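Local coordinates for CglIIR protein (Corynebacterium glutamicum, PDB 6F1S) that forms the C-terminal domain of the H subunit of the CglI restriction endonuclease, a subunit that contains a DEAD-Z1 helicase-like NTPase motor, at residues L127-E133 against D150-N156; I57-N62 against F76-L80; R93-R97 against D114-S118; N21-D26 against Q104-L110. All blocks are in the same frame, centred on the assembly; numbering follows the deposited sequence.

Contact 1: L127-E133 against D150-N156; sequences LILYRIE and DPIWVPN
Tyr130 O accepts the amide of Val154, with Val154 N 2.8 Å from Tyr130 O, and the CA of Trp153 closes on the same Tyr130 O at 3.2 Å. Six backbone hydrogen bonds of this kind join the two strands. Ile128 with Asn156, Tyr130 with Val154 and Ile132 with Ile152 are the hydrogen-bonded pairs. Leu129 with Pro155 and Arg131 with Trp153 are the non-hydrogen-bonded ones.

On the face of Leu129, Arg131, Trp153 and Pro155, the indole does most of the packing. Arg131 CB sits over the six-membered ring of Trp153, 3.5 Å from its centroid and 5° off the normal, a CH-pi contact. The arginine chain then runs on extended, with CG anti to the backbone N (chi1 -167°), and Arg131 CD reaches Trp153 CZ2 at 3.5 Å. Beyond the indole, Pro151 lies over one face of the guanidinium. Arg131 NH1 forms a salt bridge with Glu133 OE1 at 2.9 Å, close to the guanidinium plane. Asp36 of helix 32-46 forms a salt bridge with Arg131 NE and accepts a hydrogen bond from Trp153 NE1, so one carboxylate holds both.

The other face is aliphatic where Ile132 CB meets Ile152 CG2 at 3.7 Å. Tyr130 OH is hydrogen-bonded to Ser111 N. This is a regular antiparallel strand pair inside a mixed five-stranded sheet, with helix 32-46 packed on the Trp153 side.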
loop_
_atom_site.group_PDB
_atom_site.type_symbol
_atom_site.label_atom_id
_atom_site.label_comp_id
_atom_site.label_asym_id
_atom_site.label_seq_id
_atom_site.Cartn_x
_atom_site.Cartn_y
_atom_site.Cartn_z
ATOM N N LEU A 127 3.352 5.573 -1.561
ATOM C CA LEU A 127 2.781 4.254 -1.291
ATOM C C LEU A 127 3.099 3.830 0.138
ATOM O O LEU A 127 4.264 3.711 0.523
ATOM C CB LEU A 127 3.308 3.205 -2.280
ATOM C CG LEU A 127 2.914 1.737 -2.032
ATOM C CD1 LEU A 127 1.423 1.507 -2.258
ATOM C CD2 LEU A 127 3.740 0.760 -2.877
ATOM N N ILE A 128 2.055 3.618 0.929
ATOM C CA ILE A 128 2.216 3.114 2.283
ATOM C C ILE A 128 1.688 1.685 2.345
ATOM O O ILE A 128 0.539 1.431 1.988
ATOM C CB ILE A 128 1.474 3.997 3.313
ATOM C CG1 ILE A 128 1.960 5.449 3.222
ATOM C CG2 ILE A 128 1.646 3.446 4.714
ATOM C CD1 ILE A 128 1.300 6.393 4.235
ATOM N N LEU A 129 2.528 0.753 2.782
ATOM C CA LEU A 129 2.115 -0.642 2.901
ATOM C C LEU A 129 2.081 -1.077 4.368
ATOM O O LEU A 129 3.063 -0.938 5.095
ATOM C CB LEU A 129 3.044 -1.551 2.087
ATOM C CG LEU A 129 2.877 -1.461 0.564
ATOM C CD1 LEU A 129 4.049 -2.088 -0.191
ATOM C CD2 LEU A 129 1.580 -2.101 0.130
ATOM N N TYR A 130 0.929 -1.585 4.795
ATOM C CA TYR A 130 0.748 -2.073 6.157
ATOM C C TYR A 130 0.695 -3.594 6.178
ATOM O O TYR A 130 -0.140 -4.198 5.497
ATOM C CB TYR A 130 -0.537 -1.515 6.780
ATOM C CG TYR A 130 -0.380 -0.214 7.540
ATOM C CD1 TYR A 130 0.584 0.712 7.181
ATOM C CD2 TYR A 130 -1.208 0.086 8.620
ATOM C CE1 TYR A 130 0.722 1.905 7.868
ATOM C CE2 TYR A 130 -1.071 1.272 9.316
ATOM C CZ TYR A 130 -0.101 2.177 8.934
ATOM O OH TYR A 130 0.054 3.366 9.612
ATOM N N ARG A 131 1.582 -4.208 6.956
ATOM C CA ARG A 131 1.584 -5.660 7.109
ATOM C C ARG A 131 0.771 -6.051 8.334
ATOM O O ARG A 131 1.102 -5.680 9.453
ATOM C CB ARG A 131 3.012 -6.202 7.220
ATOM C CG ARG A 131 3.139 -7.719 7.063
ATOM C CD ARG A 131 4.564 -8.178 7.346
ATOM N NE ARG A 131 4.768 -9.593 7.051
ATOM C CZ ARG A 131 4.534 -10.576 7.915
ATOM N NH1 ARG A 131 4.077 -10.298 9.130
ATOM N NH2 ARG A 131 4.750 -11.837 7.563
ATOM N N ILE A 132 -0.303 -6.798 8.112
ATOM C CA ILE A 132 -1.191 -7.208 9.194
ATOM C C ILE A 132 -1.212 -8.721 9.327
ATOM O O ILE A 132 -1.500 -9.430 8.363
ATOM C CB ILE A 132 -2.624 -6.701 8.971
ATOM C CG1 ILE A 132 -2.635 -5.178 8.884
ATOM C CG2 ILE A 132 -3.548 -7.189 10.084
ATOM C CD1 ILE A 132 -3.974 -4.599 8.494
ATOM N N GLU A 133 -0.914 -9.202 10.530
ATOM C CA GLU A 133 -0.827 -10.632 10.796
ATOM C C GLU A 133 -1.450 -10.975 12.148
ATOM O O GLU A 133 -1.341 -10.208 13.096
ATOM C CB GLU A 133 0.634 -11.082 10.755
ATOM C CG GLU A 133 0.847 -12.574 10.892
ATOM C CD GLU A 133 2.251 -12.918 11.355
ATOM O OE1 GLU A 133 3.215 -12.663 10.606
ATOM O OE2 GLU A 133 2.388 -13.439 12.480
ATOM N N ASP A 150 -3.569 -14.235 5.684
ATOM C CA ASP A 150 -2.776 -13.997 6.871
ATOM C C ASP A 150 -1.385 -14.572 6.618
ATOM O O ASP A 150 -1.229 -15.784 6.496
ATOM C CB ASP A 150 -3.427 -14.637 8.104
ATOM C CG ASP A 150 -2.660 -14.355 9.389
ATOM O OD1 ASP A 150 -2.072 -13.266 9.509
ATOM O OD2 ASP A 150 -2.640 -15.221 10.284
ATOM N N PRO A 151 -0.365 -13.703 6.516
ATOM C CA PRO A 151 -0.449 -12.249 6.662
ATOM C C PRO A 151 -0.983 -11.560 5.414
ATOM O O PRO A 151 -1.041 -12.172 4.348
ATOM C CB PRO A 151 1.003 -11.847 6.906
ATOM C CG PRO A 151 1.769 -12.830 6.075
ATOM C CD PRO A 151 1.002 -14.135 6.168
ATOM N N ILE A 152 -1.368 -10.297 5.559
ATOM C CA ILE A 152 -1.796 -9.484 4.430
ATOM C C ILE A 152 -0.937 -8.222 4.381
ATOM O O ILE A 152 -0.397 -7.789 5.401
ATOM C CB ILE A 152 -3.302 -9.107 4.534
ATOM C CG1 ILE A 152 -3.831 -8.541 3.211
ATOM C CG2 ILE A 152 -3.546 -8.116 5.673
ATOM C CD1 ILE A 152 -3.900 -9.537 2.090
ATOM N N TRP A 153 -0.783 -7.656 3.191
ATOM C CA TRP A 153 -0.247 -6.310 3.041
ATOM C C TRP A 153 -1.367 -5.434 2.498
ATOM O O TRP A 153 -2.030 -5.810 1.529
ATOM C CB TRP A 153 0.953 -6.277 2.095
ATOM C CG TRP A 153 2.239 -6.765 2.673
ATOM C CD1 TRP A 153 2.736 -8.031 2.604
ATOM C CD2 TRP A 153 3.215 -5.990 3.387
ATOM N NE1 TRP A 153 3.953 -8.100 3.237
ATOM C CE2 TRP A 153 4.271 -6.861 3.726
ATOM C CE3 TRP A 153 3.294 -4.649 3.781
ATOM C CZ2 TRP A 153 5.397 -6.435 4.433
ATOM C CZ3 TRP A 153 4.413 -4.227 4.485
ATOM C CH2 TRP A 153 5.448 -5.119 4.803
ATOM N N VAL A 154 -1.591 -4.285 3.124
ATOM C CA VAL A 154 -2.633 -3.371 2.666
ATOM C C VAL A 154 -2.012 -2.092 2.093
ATOM O O VAL A 154 -1.240 -1.415 2.768
ATOM C CB VAL A 154 -3.608 -3.013 3.802
ATOM C CG1 VAL A 154 -4.792 -2.244 3.254
ATOM C CG2 VAL A 154 -4.074 -4.274 4.522
ATOM N N PRO A 155 -2.335 -1.772 0.835
ATOM C CA PRO A 155 -1.762 -0.593 0.181
ATOM C C PRO A 155 -2.573 0.690 0.382
ATOM O O PRO A 155 -3.798 0.674 0.355
ATOM C CB PRO A 155 -1.759 -0.998 -1.294
ATOM C CG PRO A 155 -2.984 -1.858 -1.417
ATOM C CD PRO A 155 -3.101 -2.610 -0.109
ATOM N N ASN A 156 -1.868 1.793 0.584
ATOM C CA ASN A 156 -2.475 3.112 0.651
ATOM C C ASN A 156 -1.704 4.026 -0.281
ATOM O O ASN A 156 -0.501 4.194 -0.128
ATOM C CB ASN A 156 -2.465 3.655 2.085
ATOM C CG ASN A 156 -2.930 5.102 2.172
ATOM O OD1 ASN A 156 -4.075 5.376 2.534
ATOM N ND2 ASN A 156 -2.040 6.036 1.849
#

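Contact 2: I57-N62 against F76-L80; sequences IITILN and FKAAL
Helix segments 57-61 and 76-80 run almost antiparallel, at 169°, with their axes 10.7 Å apart at closest approach. At that spacing, the helices meet through side chains.

Leu80 CD1 is the shared methyl. Ile57 CG2 lies 3.5 Å from Leu80 CD1, and Ile58 CD1 lies 3.7 Å from Leu80 CD1. Ile58 CD1 also rests on the aliphatic part of Lys77, 3.6 Å from Lys77 CG. Leu61 comes at about a right angle to Phe76. Leu61 CD1 meets the ring at its edge, 3.6 Å from Phe76 CD2, while Leu80 CG of the same helix as Phe76 lies over one ring face.

The polar side is carried by Lys77. Its chain bends at chi3 (-66°), which turns the amine toward the end of the other segment. There Lys77 NZ is placed very close to Asn62 OD1, too close for the details of the bond to be trusted. A water accepts from Lys77 NZ and donates to Leu61 O, a sounder link between the segments.

Below the apolar layer lies the central sheet. Ile57 and Leu61 both touch Leu127 of strand 126-132, and Ile57 also meets Ala92 of strand 92-100. Leu159 touches Phe76, and Pro125 touches Leu80.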
loop_
_atom_site.group_PDB
_atom_site.type_symbol
_atom_site.label_atom_id
_atom_site.label_comp_id
_atom_site.label_asym_id
_atom_site.label_seq_id
_atom_site.Cartn_x
_atom_site.Cartn_y
_atom_site.Cartn_z
ATOM N N ILE A 57 7.911 0.316 -8.108
ATOM C CA ILE A 57 6.591 0.515 -7.524
ATOM C C ILE A 57 5.521 -0.254 -8.292
ATOM O O ILE A 57 4.722 -0.983 -7.694
ATOM C CB ILE A 57 6.208 2.010 -7.504
ATOM C CG1 ILE A 57 6.874 2.717 -6.331
ATOM C CG2 ILE A 57 4.708 2.177 -7.383
ATOM C CD1 ILE A 57 6.246 2.394 -4.994
ATOM N N ILE A 58 5.505 -0.077 -9.614
ATOM C CA ILE A 58 4.515 -0.729 -10.468
ATOM C C ILE A 58 4.530 -2.236 -10.254
ATOM O O ILE A 58 3.486 -2.868 -10.089
ATOM C CB ILE A 58 4.768 -0.458 -11.962
ATOM C CG1 ILE A 58 4.755 1.038 -12.261
ATOM C CG2 ILE A 58 3.740 -1.183 -12.809
ATOM C CD1 ILE A 58 3.462 1.705 -11.941
ATOM N N THR A 59 5.735 -2.794 -10.261
ATOM C CA THR A 59 5.948 -4.228 -10.115
ATOM C C THR A 59 5.345 -4.745 -8.818
ATOM O O THR A 59 4.747 -5.822 -8.784
ATOM C CB THR A 59 7.454 -4.564 -10.156
ATOM O OG1 THR A 59 8.011 -4.090 -11.389
ATOM C CG2 THR A 59 7.682 -6.065 -10.036
ATOM N N ILE A 60 5.510 -3.967 -7.753
ATOM C CA ILE A 60 4.962 -4.306 -6.446
ATOM C C ILE A 60 3.439 -4.221 -6.466
ATOM O O ILE A 60 2.749 -5.107 -5.960
ATOM C CB ILE A 60 5.529 -3.376 -5.354
ATOM C CG1 ILE A 60 7.001 -3.712 -5.097
ATOM C CG2 ILE A 60 4.709 -3.467 -4.078
ATOM C CD1 ILE A 60 7.729 -2.684 -4.269
ATOM N N LEU A 61 2.920 -3.161 -7.079
ATOM C CA LEU A 61 1.480 -2.976 -7.194
ATOM C C LEU A 61 0.826 -4.101 -7.998
ATOM O O LEU A 61 -0.288 -4.524 -7.684
ATOM C CB LEU A 61 1.168 -1.612 -7.826
ATOM C CG LEU A 61 1.491 -0.384 -6.962
ATOM C CD1 LEU A 61 1.252 0.913 -7.726
ATOM C CD2 LEU A 61 0.685 -0.393 -5.670
ATOM N N ASN A 62 1.522 -4.595 -9.022
ATOM C CA ASN A 62 1.006 -5.690 -9.847
ATOM C C ASN A 62 0.815 -6.982 -9.071
ATOM O O ASN A 62 0.115 -7.880 -9.521
ATOM C CB ASN A 62 1.931 -5.961 -11.032
ATOM C CG ASN A 62 1.800 -4.923 -12.118
ATOM O OD1 ASN A 62 0.714 -4.396 -12.360
ATOM N ND2 ASN A 62 2.907 -4.617 -12.779
ATOM N N PHE A 76 -3.884 4.620 -10.973
ATOM C CA PHE A 76 -2.736 5.066 -10.195
ATOM C C PHE A 76 -1.441 4.733 -10.929
ATOM O O PHE A 76 -0.561 5.584 -11.068
ATOM C CB PHE A 76 -2.755 4.428 -8.804
ATOM C CG PHE A 76 -1.617 4.859 -7.921
ATOM C CD1 PHE A 76 -1.595 6.129 -7.366
ATOM C CD2 PHE A 76 -0.575 3.990 -7.636
ATOM C CE1 PHE A 76 -0.552 6.529 -6.547
ATOM C CE2 PHE A 76 0.475 4.381 -6.818
ATOM C CZ PHE A 76 0.485 5.654 -6.272
ATOM N N LYS A 77 -1.345 3.500 -11.418
ATOM C CA LYS A 77 -0.190 3.076 -12.199
ATOM C C LYS A 77 -0.038 3.930 -13.458
ATOM O O LYS A 77 1.069 4.344 -13.802
ATOM C CB LYS A 77 -0.298 1.590 -12.559
ATOM C CG LYS A 77 0.061 0.655 -11.399
ATOM C CD LYS A 77 0.156 -0.795 -11.844
ATOM C CE LYS A 77 -1.197 -1.328 -12.289
ATOM N NZ LYS A 77 -1.100 -2.715 -12.826
ATOM N N ALA A 78 -1.152 4.210 -14.128
ATOM C CA ALA A 78 -1.132 5.081 -15.301
ATOM C C ALA A 78 -0.584 6.464 -14.950
ATOM O O ALA A 78 0.226 7.026 -15.690
ATOM C CB ALA A 78 -2.523 5.198 -15.907
ATOM N N ALA A 79 -1.017 7.000 -13.811
ATOM C CA ALA A 79 -0.531 8.293 -13.337
ATOM C C ALA A 79 0.975 8.274 -13.111
ATOM O O ALA A 79 1.669 9.235 -13.435
ATOM C CB ALA A 79 -1.246 8.692 -12.060
ATOM N N LEU A 80 1.475 7.175 -12.556
ATOM C CA LEU A 80 2.902 7.040 -12.292
ATOM C C LEU A 80 3.711 7.024 -13.584
ATOM O O LEU A 80 4.794 7.606 -13.645
ATOM C CB LEU A 80 3.181 5.775 -11.483
ATOM C CG LEU A 80 2.544 5.724 -10.095
ATOM C CD1 LEU A 80 2.879 4.410 -9.424
ATOM C CD2 LEU A 80 2.994 6.902 -9.238
HETATM O O HOH W 1 -2.179 -4.099 -10.255
#

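Contact 3: R93-R97 against D114-S118; sequences RMVLR and DQALS
Arg97 and Asp114 form a salt bridge at the tight end of this contact. The arginine approaches side-on, and two of its nitrogens converge on one oxygen. Arg97 NH2 lies 2.8 Å from Asp114 OD1, and Arg97 NE lies 3.1 Å from Asp114 OD1. Both bonds use the syn lone pair of Asp114 OD1 and stay close to the guanidinium plane. The guanidinium and carboxylate planes are only 13° apart. A bend at chi2 (-72°) folds the arginine back along its own strand, with Val95 CG1 over one guanidinium face. Leu117 CD1 lies at the guanidinium edge, 3.5 Å from Arg97 NH2. Glu48 takes Arg97 NH1 in a second salt bridge, so this guanidinium bridges two acids.

Toward Arg93 the packing is looser. Val95 CG2 and Leu117 CD2 are 4.2 Å apart. Leu117 CD2 then lies over one face of the Arg93 guanidinium, 3.7 Å from Arg93 CZ, as an apolar lid rather than a polar partner. A water bridges this end: it accepts from Arg93 NH1 at 2.6 Å and donates to Leu117 O. Arg93 also forms salt bridges with Asp49 and Glu121.

Strand 92-100 and helix 112-120 belong to a beta-alpha-beta unit that continues into strand 126-132, the parallel neighbour of 92-100. Strand 49-52 flanks strand 92-100 on its other edge, and its Asp49 also touches Leu117.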
loop_
_atom_site.group_PDB
_atom_site.type_symbol
_atom_site.label_atom_id
_atom_site.label_comp_id
_atom_site.label_asym_id
_atom_site.label_seq_id
_atom_site.Cartn_x
_atom_site.Cartn_y
_atom_site.Cartn_z
ATOM N N ARG A 93 7.773 7.685 -3.049
ATOM C CA ARG A 93 8.120 7.410 -1.663
ATOM C C ARG A 93 7.349 6.179 -1.194
ATOM O O ARG A 93 6.150 6.047 -1.453
ATOM C CB ARG A 93 7.813 8.621 -0.780
ATOM C CG ARG A 93 8.249 8.484 0.670
ATOM C CD ARG A 93 7.972 9.770 1.425
ATOM N NE ARG A 93 8.336 9.691 2.836
ATOM C CZ ARG A 93 8.023 10.613 3.742
ATOM N NH1 ARG A 93 7.330 11.691 3.389
ATOM N NH2 ARG A 93 8.398 10.455 5.005
HETATM N N MSE A 94 8.044 5.266 -0.527
HETATM C CA MSE A 94 7.406 4.047 -0.047
HETATM C C MSE A 94 7.660 3.833 1.440
HETATM O O MSE A 94 8.804 3.867 1.908
HETATM C CB MSE A 94 7.877 2.825 -0.841
HETATM C CG MSE A 94 7.133 1.552 -0.449
HETATM SE SE MSE A 94 7.351 0.044 -1.683
HETATM C CE MSE A 94 9.127 -0.554 -1.138
ATOM N N VAL A 95 6.570 3.618 2.171
ATOM C CA VAL A 95 6.625 3.387 3.603
ATOM C C VAL A 95 6.086 1.992 3.912
ATOM O O VAL A 95 4.967 1.649 3.529
ATOM C CB VAL A 95 5.828 4.462 4.379
ATOM C CG1 VAL A 95 5.812 4.164 5.869
ATOM C CG2 VAL A 95 6.410 5.849 4.109
ATOM N N LEU A 96 6.905 1.188 4.583
ATOM C CA LEU A 96 6.541 -0.170 4.965
ATOM C C LEU A 96 6.422 -0.260 6.476
ATOM O O LEU A 96 7.393 -0.004 7.185
ATOM C CB LEU A 96 7.581 -1.186 4.475
ATOM C CG LEU A 96 7.989 -1.188 3.002
ATOM C CD1 LEU A 96 9.067 -2.243 2.744
ATOM C CD2 LEU A 96 6.789 -1.417 2.103
ATOM N N ARG A 97 5.237 -0.614 6.964
ATOM C CA ARG A 97 5.021 -0.819 8.395
ATOM C C ARG A 97 4.650 -2.268 8.667
ATOM O O ARG A 97 3.815 -2.848 7.965
ATOM C CB ARG A 97 3.910 0.093 8.926
ATOM C CG ARG A 97 4.068 1.556 8.593
ATOM C CD ARG A 97 5.180 2.204 9.382
ATOM N NE ARG A 97 5.152 3.645 9.179
ATOM C CZ ARG A 97 6.211 4.435 9.275
ATOM N NH1 ARG A 97 7.399 3.921 9.568
ATOM N NH2 ARG A 97 6.086 5.736 9.063
ATOM N N ASP A 114 1.186 8.072 10.457
ATOM C CA ASP A 114 1.210 7.949 9.001
ATOM C C ASP A 114 0.194 8.878 8.312
ATOM O O ASP A 114 0.381 9.254 7.151
ATOM C CB ASP A 114 0.988 6.488 8.596
ATOM C CG ASP A 114 2.204 5.616 8.890
ATOM O OD1 ASP A 114 3.328 6.137 8.768
ATOM O OD2 ASP A 114 2.047 4.427 9.247
ATOM N N GLN A 115 -0.868 9.249 9.030
ATOM C CA GLN A 115 -1.786 10.289 8.565
ATOM C C GLN A 115 -1.008 11.590 8.354
ATOM O O GLN A 115 -1.056 12.186 7.275
ATOM C CB GLN A 115 -2.929 10.516 9.561
ATOM C CG GLN A 115 -4.220 9.740 9.272
ATOM C CD GLN A 115 -4.910 10.169 7.981
ATOM O OE1 GLN A 115 -4.631 11.234 7.431
ATOM N NE2 GLN A 115 -5.805 9.329 7.488
ATOM N N ALA A 116 -0.279 12.012 9.387
ATOM C CA ALA A 116 0.493 13.250 9.331
ATOM C C ALA A 116 1.588 13.145 8.284
ATOM O O ALA A 116 1.848 14.106 7.565
ATOM C CB ALA A 116 1.089 13.582 10.702
ATOM N N LEU A 117 2.230 11.979 8.212
ATOM C CA LEU A 117 3.276 11.731 7.222
ATOM C C LEU A 117 2.738 11.972 5.820
ATOM O O LEU A 117 3.338 12.705 5.035
ATOM C CB LEU A 117 3.821 10.301 7.345
ATOM C CG LEU A 117 5.061 9.898 6.532
ATOM C CD1 LEU A 117 5.769 8.729 7.192
ATOM C CD2 LEU A 117 4.732 9.549 5.078
ATOM N N SER A 118 1.597 11.361 5.513
ATOM C CA SER A 118 1.044 11.434 4.168
ATOM C C SER A 118 0.535 12.834 3.843
ATOM O O SER A 118 0.651 13.289 2.709
ATOM C CB SER A 118 -0.076 10.402 3.986
ATOM O OG SER A 118 -1.178 10.671 4.833
HETATM O O HOH W 2 6.400 13.513 5.013
#

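Contact 4: N21-D26 against Q104-L110; sequences NYFAAD and QGTGALL. With EDO (1,2-ethanediol), chain C.
The loop between strand 92-100 and helix 112-120 folds here over strand 21-23, an outer strand of the central sheet, and the segment that follows it. Phe23 is the main apolar piece. Leu109 CB sits over the middle of the Phe23 ring, 3.8 Å from the ring centroid and 11° off the normal, a CH-pi contact. Phe23 CG lies between the backbone N and the carbonyl carbon (chi1 89°), which stands the ring toward the loop. The loop also wraps the ring's far end, where Gly107 O lies at the edge, 3.7 Å from Phe23 CE1. Ala108 C comes to Phe23 CZ at 3.8 Å.

At one end of the contact, Leu110 CD1 packs on the amide of Asn21, 3.7 Å from Asn21 ND2. The polar atoms of that amide are used elsewhere: Asn21 ND2 bonds Ser118 and Asn21 OD1 bonds Asn156. At the other end, Gln104 NE2 donates to Ala25 O at 2.9 Å. The donor stands well above the carbonyl plane, 59° out of it. Gln104 bends at chi2 to bring its amide there. A 1,2-ethanediol, probably from the crystallisation liquor, donates from its O1 to Leu109 O.

The chemistry is therefore mostly apolar, with a single direct hydrogen bond between the segments. Leu109 and Phe23 both also touch Val154, which suggests that the loop is held mainly by packing against the sheet.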
loop_
_atom_site.group_PDB
_atom_site.type_symbol
_atom_site.label_atom_id
_atom_site.label_comp_id
_atom_site.label_asym_id
_atom_site.label_seq_id
_atom_site.Cartn_x
_atom_site.Cartn_y
_atom_site.Cartn_z
ATOM N N ASN A 21 -5.627 10.398 0.273
ATOM C CA ASN A 21 -5.267 9.003 0.534
ATOM C C ASN A 21 -6.335 8.053 0.003
ATOM O O ASN A 21 -7.523 8.294 0.172
ATOM C CB ASN A 21 -5.077 8.749 2.034
ATOM C CG ASN A 21 -3.720 9.193 2.549
ATOM O OD1 ASN A 21 -2.685 8.938 1.932
ATOM N ND2 ASN A 21 -3.720 9.847 3.704
ATOM N N TYR A 22 -5.912 6.971 -0.630
ATOM C CA TYR A 22 -6.834 5.899 -0.993
ATOM C C TYR A 22 -6.221 4.573 -0.586
ATOM O O TYR A 22 -5.080 4.286 -0.938
ATOM C CB TYR A 22 -7.133 5.895 -2.497
ATOM C CG TYR A 22 -7.723 7.179 -3.036
ATOM C CD1 TYR A 22 -9.089 7.426 -2.962
ATOM C CD2 TYR A 22 -6.916 8.138 -3.631
ATOM C CE1 TYR A 22 -9.633 8.601 -3.461
ATOM C CE2 TYR A 22 -7.448 9.315 -4.131
ATOM C CZ TYR A 22 -8.806 9.541 -4.045
ATOM O OH TYR A 22 -9.333 10.715 -4.544
ATOM N N PHE A 23 -6.954 3.764 0.164
ATOM C CA PHE A 23 -6.433 2.447 0.506
ATOM C C PHE A 23 -7.418 1.343 0.126
ATOM O O PHE A 23 -8.627 1.547 0.117
ATOM C CB PHE A 23 -6.066 2.374 2.002
ATOM C CG PHE A 23 -7.194 1.934 2.903
ATOM C CD1 PHE A 23 -8.091 2.859 3.416
ATOM C CD2 PHE A 23 -7.331 0.599 3.267
ATOM C CE1 PHE A 23 -9.120 2.466 4.259
ATOM C CE2 PHE A 23 -8.356 0.193 4.106
ATOM C CZ PHE A 23 -9.256 1.131 4.607
ATOM N N ALA A 24 -6.880 0.180 -0.208
ATOM C CA ALA A 24 -7.691 -0.981 -0.538
ATOM C C ALA A 24 -8.335 -1.569 0.710
ATOM O O ALA A 24 -7.645 -2.046 1.608
ATOM C CB ALA A 24 -6.847 -2.039 -1.242
ATOM N N ALA A 25 -9.661 -1.539 0.755
ATOM C CA ALA A 25 -10.415 -2.095 1.871
ATOM C C ALA A 25 -10.285 -3.608 1.928
ATOM O O ALA A 25 -10.207 -4.193 3.010
ATOM C CB ALA A 25 -11.875 -1.705 1.769
ATOM N N ASP A 26 -10.258 -4.235 0.757
ATOM C CA ASP A 26 -10.241 -5.691 0.672
ATOM C C ASP A 26 -9.253 -6.200 -0.383
ATOM O O ASP A 26 -9.655 -6.780 -1.387
ATOM C CB ASP A 26 -11.655 -6.210 0.369
ATOM C CG ASP A 26 -11.773 -7.716 0.515
ATOM O OD1 ASP A 26 -10.950 -8.310 1.239
ATOM O OD2 ASP A 26 -12.693 -8.306 -0.093
ATOM N N GLN A 104 -10.258 -5.829 9.173
ATOM C CA GLN A 104 -10.801 -5.572 7.855
ATOM C C GLN A 104 -12.174 -4.912 7.973
ATOM O O GLN A 104 -12.962 -5.247 8.860
ATOM C CB GLN A 104 -10.883 -6.876 7.058
ATOM C CG GLN A 104 -11.020 -6.697 5.552
ATOM C CD GLN A 104 -12.417 -6.279 5.136
ATOM O OE1 GLN A 104 -13.393 -6.623 5.793
ATOM N NE2 GLN A 104 -12.515 -5.517 4.054
ATOM N N GLY A 105 -12.449 -3.967 7.081
ATOM C CA GLY A 105 -13.770 -3.379 6.967
ATOM C C GLY A 105 -14.106 -2.285 7.962
ATOM O O GLY A 105 -15.260 -1.875 8.049
ATOM N N THR A 106 -13.119 -1.800 8.710
ATOM C CA THR A 106 -13.381 -0.750 9.695
ATOM C C THR A 106 -13.423 0.640 9.064
ATOM O O THR A 106 -13.793 1.612 9.722
ATOM C CB THR A 106 -12.330 -0.739 10.823
ATOM O OG1 THR A 106 -11.033 -0.473 10.274
ATOM C CG2 THR A 106 -12.312 -2.067 11.557
ATOM N N GLY A 107 -13.029 0.735 7.797
ATOM C CA GLY A 107 -13.109 1.992 7.076
ATOM C C GLY A 107 -11.854 2.839 7.118
ATOM O O GLY A 107 -11.786 3.883 6.467
ATOM N N ALA A 108 -10.857 2.393 7.877
ATOM C CA ALA A 108 -9.615 3.148 8.032
ATOM C C ALA A 108 -8.417 2.214 8.109
ATOM O O ALA A 108 -8.563 1.036 8.447
ATOM C CB ALA A 108 -9.679 4.023 9.272
ATOM N N LEU A 109 -7.237 2.740 7.798
ATOM C CA LEU A 109 -6.016 1.939 7.831
ATOM C C LEU A 109 -4.902 2.607 8.632
ATOM O O LEU A 109 -4.381 2.031 9.583
ATOM C CB LEU A 109 -5.507 1.662 6.413
ATOM C CG LEU A 109 -4.225 0.828 6.357
ATOM C CD1 LEU A 109 -4.492 -0.578 6.891
ATOM C CD2 LEU A 109 -3.649 0.784 4.943
ATOM N N LEU A 110 -4.554 3.828 8.236
ATOM C CA LEU A 110 -3.364 4.515 8.733
ATOM C C LEU A 110 -3.405 4.909 10.206
ATOM O O LEU A 110 -4.447 5.276 10.749
ATOM C CB LEU A 110 -3.108 5.773 7.898
ATOM C CG LEU A 110 -2.941 5.556 6.395
ATOM C CD1 LEU A 110 -2.678 6.888 5.704
ATOM C CD2 LEU A 110 -1.823 4.551 6.115
HETATM C C1 EDO C . -2.046 1.485 12.640
HETATM O O1 EDO C . -3.334 2.122 12.650
HETATM C C2 EDO C . -1.678 0.976 14.030
HETATM O O2 EDO C . -1.839 -0.447 14.099
#

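How the contacts relate
From the N terminus, strand 21-23 and the residues after it meet the loop 104-110, so contact 4 closes a long excursion of the chain. Contact 2 is nested inside that excursion, pairing helices 54-61 and 73-86. Contact 3 opens within it at strand 92-100 and closes on helix 112-120 beyond it, so contacts 3 and 4 cross. Contact 1 comes last, in series with the others, and joins strands 126-132 and 152-158 in the middle of the sheet. Contacts 1, 3 and 4 share that sheet. Contact 2 reaches it by packing on Leu127 and Met94, and does not touch contact 4.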